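Local coordinates for conserved hypothetical protein (Sulfolobus solfataricus, PDB 2FNA) that is an archaeal AAA+ ATPase of undetermined cellular role that binds ADP and magnesium and probably hydrolyses ATP, at residues N55-F66 against E80-R91. Residues are numbered along the deposited sequence; the frame is centred on the assembly and turned at random.
Sequences NLPYIYLDLRKF and ELQKEINKLVKR. With EDO (1,2-ethanediol), chain E.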
loop_
_atom_site.group_PDB
_atom_site.type_symbol
_atom_site.label_atom_id
_atom_site.label_comp_id
_atom_site.label_asym_id
_atom_site.label_seq_id
_atom_site.Cartn_x
_atom_site.Cartn_y
_atom_site.Cartn_z
ATOM N N ASN A 55 -19.562 -6.754 6.186
ATOM C CA ASN A 55 -20.902 -6.405 5.677
ATOM C C ASN A 55 -21.353 -5.066 6.278
ATOM O O ASN A 55 -22.478 -4.892 6.783
ATOM C CB ASN A 55 -21.900 -7.536 6.009
ATOM C CG ASN A 55 -23.210 -7.425 5.254
ATOM O OD1 ASN A 55 -23.249 -6.939 4.140
ATOM N ND2 ASN A 55 -24.294 -7.866 5.878
ATOM N N LEU A 56 -20.447 -4.104 6.225
ATOM C CA LEU A 56 -20.738 -2.742 6.653
ATOM C C LEU A 56 -20.581 -1.820 5.453
ATOM O O LEU A 56 -19.735 -2.070 4.596
ATOM C CB LEU A 56 -19.793 -2.284 7.778
ATOM C CG LEU A 56 -20.007 -2.840 9.196
ATOM C CD1 LEU A 56 -18.810 -2.469 10.068
ATOM C CD2 LEU A 56 -21.296 -2.350 9.795
ATOM N N PRO A 57 -21.359 -0.722 5.425
ATOM C CA PRO A 57 -21.202 0.263 4.372
ATOM C C PRO A 57 -19.767 0.780 4.363
ATOM O O PRO A 57 -19.108 0.832 5.404
ATOM C CB PRO A 57 -22.156 1.385 4.763
ATOM C CG PRO A 57 -22.636 1.075 6.120
ATOM C CD PRO A 57 -22.361 -0.331 6.434
ATOM N N TYR A 58 -19.278 1.135 3.192
ATOM C CA TYR A 58 -17.912 1.585 3.083
ATOM C C TYR A 58 -17.715 2.455 1.848
ATOM O O TYR A 58 -18.537 2.451 0.900
ATOM C CB TYR A 58 -16.958 0.387 3.052
ATOM C CG TYR A 58 -17.051 -0.444 1.785
ATOM C CD1 TYR A 58 -17.977 -1.494 1.674
ATOM C CD2 TYR A 58 -16.232 -0.175 0.693
ATOM C CE1 TYR A 58 -18.079 -2.263 0.492
ATOM C CE2 TYR A 58 -16.334 -0.934 -0.497
ATOM C CZ TYR A 58 -17.247 -1.975 -0.577
ATOM O OH TYR A 58 -17.318 -2.705 -1.735
ATOM N N ILE A 59 -16.636 3.236 1.928
ATOM C CA ILE A 59 -16.102 4.063 0.866
ATOM C C ILE A 59 -14.684 3.535 0.642
ATOM O O ILE A 59 -13.919 3.438 1.582
ATOM C CB ILE A 59 -16.021 5.544 1.349
ATOM C CG1 ILE A 59 -17.415 6.185 1.371
ATOM C CG2 ILE A 59 -15.013 6.361 0.522
ATOM C CD1 ILE A 59 -18.040 6.383 0.024
ATOM N N TYR A 60 -14.343 3.167 -0.583
ATOM C CA TYR A 60 -13.023 2.626 -0.861
ATOM C C TYR A 60 -12.230 3.530 -1.777
ATOM O O TYR A 60 -12.492 3.563 -2.967
ATOM C CB TYR A 60 -13.157 1.250 -1.504
ATOM C CG TYR A 60 -11.924 0.414 -1.412
ATOM C CD1 TYR A 60 -10.753 0.767 -2.099
ATOM C CD2 TYR A 60 -11.906 -0.730 -0.616
ATOM C CE1 TYR A 60 -9.619 -0.014 -1.997
ATOM C CE2 TYR A 60 -10.787 -1.519 -0.528
ATOM C CZ TYR A 60 -9.648 -1.150 -1.208
ATOM O OH TYR A 60 -8.524 -1.931 -1.124
ATOM N N LEU A 61 -11.254 4.256 -1.236
ATOM C CA LEU A 61 -10.382 5.093 -2.070
ATOM C C LEU A 61 -9.096 4.354 -2.450
ATOM O O LEU A 61 -8.210 4.147 -1.615
ATOM C CB LEU A 61 -10.055 6.419 -1.384
ATOM C CG LEU A 61 -11.241 7.341 -1.063
ATOM C CD1 LEU A 61 -10.753 8.718 -0.599
ATOM C CD2 LEU A 61 -12.132 7.517 -2.280
ATOM N N ASP A 62 -9.032 3.948 -3.720
ATOM C CA ASP A 62 -7.881 3.268 -4.295
ATOM C C ASP A 62 -6.886 4.310 -4.850
ATOM O O ASP A 62 -7.044 4.836 -5.947
ATOM C CB ASP A 62 -8.367 2.299 -5.360
ATOM C CG ASP A 62 -7.280 1.414 -5.877
ATOM O OD1 ASP A 62 -6.275 1.218 -5.171
ATOM O OD2 ASP A 62 -7.434 0.909 -7.004
ATOM N N LEU A 63 -5.898 4.664 -4.046
ATOM C CA LEU A 63 -5.074 5.852 -4.303
ATOM C C LEU A 63 -3.861 5.487 -5.111
ATOM O O LEU A 63 -3.116 6.346 -5.540
ATOM C CB LEU A 63 -4.702 6.525 -2.978
ATOM C CG LEU A 63 -5.925 6.986 -2.171
ATOM C CD1 LEU A 63 -5.601 7.308 -0.702
ATOM C CD2 LEU A 63 -6.609 8.173 -2.876
ATOM N N ARG A 64 -3.662 4.183 -5.307
ATOM C CA ARG A 64 -2.645 3.670 -6.209
ATOM C C ARG A 64 -2.796 4.262 -7.594
ATOM O O ARG A 64 -1.824 4.369 -8.316
ATOM C CB ARG A 64 -2.756 2.140 -6.375
ATOM C CG ARG A 64 -1.670 1.312 -5.707
ATOM C CD ARG A 64 -1.076 0.217 -6.654
ATOM N NE ARG A 64 -2.062 -0.393 -7.562
ATOM N N LYS A 65 -4.012 4.595 -8.006
ATOM C CA LYS A 65 -4.162 5.260 -9.293
ATOM C C LYS A 65 -3.474 6.622 -9.417
ATOM O O LYS A 65 -3.453 7.187 -10.510
ATOM C CB LYS A 65 -5.642 5.409 -9.658
ATOM C CG LYS A 65 -6.465 6.286 -8.759
ATOM C CD LYS A 65 -7.939 6.178 -9.164
ATOM C CE LYS A 65 -8.608 4.921 -8.618
ATOM N NZ LYS A 65 -9.740 4.483 -9.479
ATOM N N PHE A 66 -2.940 7.160 -8.311
ATOM C CA PHE A 66 -2.188 8.393 -8.356
ATOM C C PHE A 66 -0.688 8.173 -8.255
ATOM O O PHE A 66 0.050 9.142 -8.221
ATOM C CB PHE A 66 -2.660 9.325 -7.231
ATOM C CG PHE A 66 -4.094 9.715 -7.352
ATOM C CD1 PHE A 66 -4.507 10.511 -8.409
ATOM C CD2 PHE A 66 -5.049 9.270 -6.443
ATOM C CE1 PHE A 66 -5.848 10.872 -8.566
ATOM C CE2 PHE A 66 -6.385 9.648 -6.583
ATOM C CZ PHE A 66 -6.779 10.459 -7.672
ATOM N N GLU A 80 -12.872 11.175 -7.353
ATOM C CA GLU A 80 -12.782 9.815 -6.823
ATOM C C GLU A 80 -13.739 9.581 -5.650
ATOM O O GLU A 80 -14.353 8.522 -5.543
ATOM C CB GLU A 80 -11.362 9.491 -6.354
ATOM C CG GLU A 80 -10.345 9.407 -7.461
ATOM C CD GLU A 80 -10.592 8.253 -8.393
ATOM O OE1 GLU A 80 -10.975 7.161 -7.904
ATOM O OE2 GLU A 80 -10.379 8.439 -9.607
ATOM N N LEU A 81 -13.804 10.565 -4.760
ATOM C CA LEU A 81 -14.714 10.549 -3.627
ATOM C C LEU A 81 -16.177 10.538 -4.115
ATOM O O LEU A 81 -17.030 9.812 -3.596
ATOM C CB LEU A 81 -14.432 11.784 -2.772
ATOM C CG LEU A 81 -15.142 11.953 -1.435
ATOM C CD1 LEU A 81 -14.916 10.719 -0.556
ATOM C CD2 LEU A 81 -14.666 13.234 -0.745
ATOM N N GLN A 82 -16.450 11.340 -5.128
ATOM C CA GLN A 82 -17.781 11.429 -5.726
ATOM C C GLN A 82 -18.253 10.072 -6.223
ATOM O O GLN A 82 -19.368 9.657 -5.920
ATOM C CB GLN A 82 -17.736 12.448 -6.860
ATOM C CG GLN A 82 -19.025 12.779 -7.554
ATOM C CD GLN A 82 -18.765 13.810 -8.635
ATOM O OE1 GLN A 82 -18.529 14.991 -8.348
ATOM N NE2 GLN A 82 -18.751 13.358 -9.879
ATOM N N LYS A 83 -17.383 9.367 -6.938
ATOM C CA LYS A 83 -17.681 8.020 -7.423
ATOM C C LYS A 83 -18.028 7.073 -6.277
ATOM O O LYS A 83 -19.012 6.354 -6.346
ATOM C CB LYS A 83 -16.497 7.448 -8.200
ATOM C CG LYS A 83 -16.263 8.068 -9.565
ATOM C CD LYS A 83 -14.882 7.689 -10.099
ATOM N N GLU A 84 -17.224 7.079 -5.218
ATOM C CA GLU A 84 -17.468 6.186 -4.097
ATOM C C GLU A 84 -18.757 6.510 -3.360
ATOM O O GLU A 84 -19.479 5.602 -2.948
ATOM C CB GLU A 84 -16.273 6.182 -3.123
ATOM C CG GLU A 84 -15.136 5.271 -3.576
ATOM C CD GLU A 84 -15.584 3.837 -3.835
ATOM O OE1 GLU A 84 -15.996 3.101 -2.875
ATOM O OE2 GLU A 84 -15.524 3.454 -5.023
ATOM N N ILE A 85 -19.038 7.796 -3.189
ATOM C CA ILE A 85 -20.239 8.241 -2.485
ATOM C C ILE A 85 -21.467 7.732 -3.240
ATOM O O ILE A 85 -22.427 7.258 -2.624
ATOM C CB ILE A 85 -20.255 9.782 -2.299
ATOM C CG1 ILE A 85 -19.243 10.177 -1.225
ATOM C CG2 ILE A 85 -21.636 10.300 -1.877
ATOM C CD1 ILE A 85 -18.838 11.615 -1.265
ATOM N N ASN A 86 -21.414 7.779 -4.566
ATOM C CA ASN A 86 -22.529 7.317 -5.391
ATOM C C ASN A 86 -22.831 5.810 -5.207
ATOM O O ASN A 86 -23.993 5.383 -5.287
ATOM C CB ASN A 86 -22.281 7.665 -6.869
ATOM C CG ASN A 86 -22.558 9.138 -7.186
ATOM O OD1 ASN A 86 -23.355 9.794 -6.513
ATOM N ND2 ASN A 86 -21.905 9.652 -8.230
ATOM N N LYS A 87 -21.788 5.022 -4.942
ATOM C CA LYS A 87 -21.948 3.620 -4.567
ATOM C C LYS A 87 -22.581 3.482 -3.164
ATOM O O LYS A 87 -23.406 2.578 -2.914
ATOM C CB LYS A 87 -20.596 2.909 -4.584
ATOM C CG LYS A 87 -19.822 2.982 -5.896
ATOM C CD LYS A 87 -18.521 2.216 -5.758
ATOM C CE LYS A 87 -17.638 2.347 -6.979
ATOM N NZ LYS A 87 -16.415 1.495 -6.839
ATOM N N LEU A 88 -22.199 4.391 -2.262
ATOM C CA LEU A 88 -22.653 4.359 -0.872
ATOM C C LEU A 88 -24.116 4.779 -0.690
ATOM O O LEU A 88 -24.817 4.201 0.148
ATOM C CB LEU A 88 -21.759 5.222 0.017
ATOM C CG LEU A 88 -22.079 5.160 1.510
ATOM C CD1 LEU A 88 -21.821 3.778 2.054
ATOM C CD2 LEU A 88 -21.313 6.195 2.318
ATOM N N VAL A 89 -24.572 5.776 -1.450
ATOM C CA VAL A 89 -25.990 6.183 -1.407
ATOM C C VAL A 89 -26.931 5.015 -1.756
ATOM O O VAL A 89 -27.964 4.845 -1.135
ATOM C CB VAL A 89 -26.295 7.407 -2.316
ATOM C CG1 VAL A 89 -25.447 8.594 -1.906
ATOM C CG2 VAL A 89 -26.094 7.083 -3.800
ATOM N N LYS A 90 -26.531 4.192 -2.719
ATOM C CA LYS A 90 -27.256 2.976 -3.028
ATOM C C LYS A 90 -27.411 2.080 -1.801
ATOM O O LYS A 90 -28.467 1.477 -1.629
ATOM C CB LYS A 90 -26.572 2.200 -4.156
ATOM C CG LYS A 90 -26.617 2.914 -5.488
ATOM C CD LYS A 90 -25.949 2.103 -6.579
ATOM C CE LYS A 90 -26.326 2.623 -7.964
ATOM N NZ LYS A 90 -25.592 1.908 -9.053
ATOM N N ARG A 91 -26.380 1.975 -0.957
ATOM C CA ARG A 91 -26.505 1.234 0.309
ATOM C C ARG A 91 -27.177 2.042 1.418
ATOM O O ARG A 91 -27.832 1.462 2.284
ATOM C CB ARG A 91 -25.154 0.717 0.826
ATOM C CG ARG A 91 -25.231 0.163 2.271
ATOM C CD ARG A 91 -24.510 -1.161 2.467
ATOM N NE ARG A 91 -24.822 -1.749 3.780
ATOM C CZ ARG A 91 -24.207 -2.815 4.296
ATOM N NH1 ARG A 91 -23.243 -3.435 3.615
ATOM N NH2 ARG A 91 -24.558 -3.265 5.500
HETATM C C1 EDO E . -19.846 0.076 -1.072
HETATM O O1 EDO E . -19.551 0.465 -2.419
HETATM C C2 EDO E . -20.972 0.924 -0.497
HETATM O O2 EDO E . -21.176 0.576 0.886
HETATM O O HOH W 1 -18.630 2.827 -1.827
HETATM O O HOH W 2 -11.044 5.035 -5.481
#
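Strand 58-62 and the helical segment 80-91 run nearly antiparallel, 155° between their directions and 7.8 Å apart at closest, with I59 opposite E84. This is an edge strand of the parallel P-loop NTPase sheet, bonded to strand 139-144 along one edge; the helix lies along its other edge. E84 does what a neighbouring strand would: its OE1 takes the amide N-H of Y60 at 2.8 Å, nearly straight (166°) but from above the carboxylate plane, and a bend at chi2 (-55°) turns the carboxylate alongside the edge of the strand, against the Y60 backbone. K87 NZ holds the other oxygen, OE2, on its syn lone pair, which would probably steady the buried charge. A leucine in place of E84 would probably leave the Y60 amide without its acceptor and K87 without its mate. Water 1 joins E84 OE1 to Y58 O. Beside this polar row, I59 CD1 pushes against the helix backbone, 3.4 Å from E84 O, and touches I85 and L88; L88 CD1 meets P57 CB. Past the strand's end, K65 NZ forms a salt bridge to E80 OE1 at 3.3 Å, its hydrogen bond weak. At the other end, R91 lays its guanidinium face over P57 N while NH2 donates to N55 O at 2.9 Å, from above the carbonyl plane.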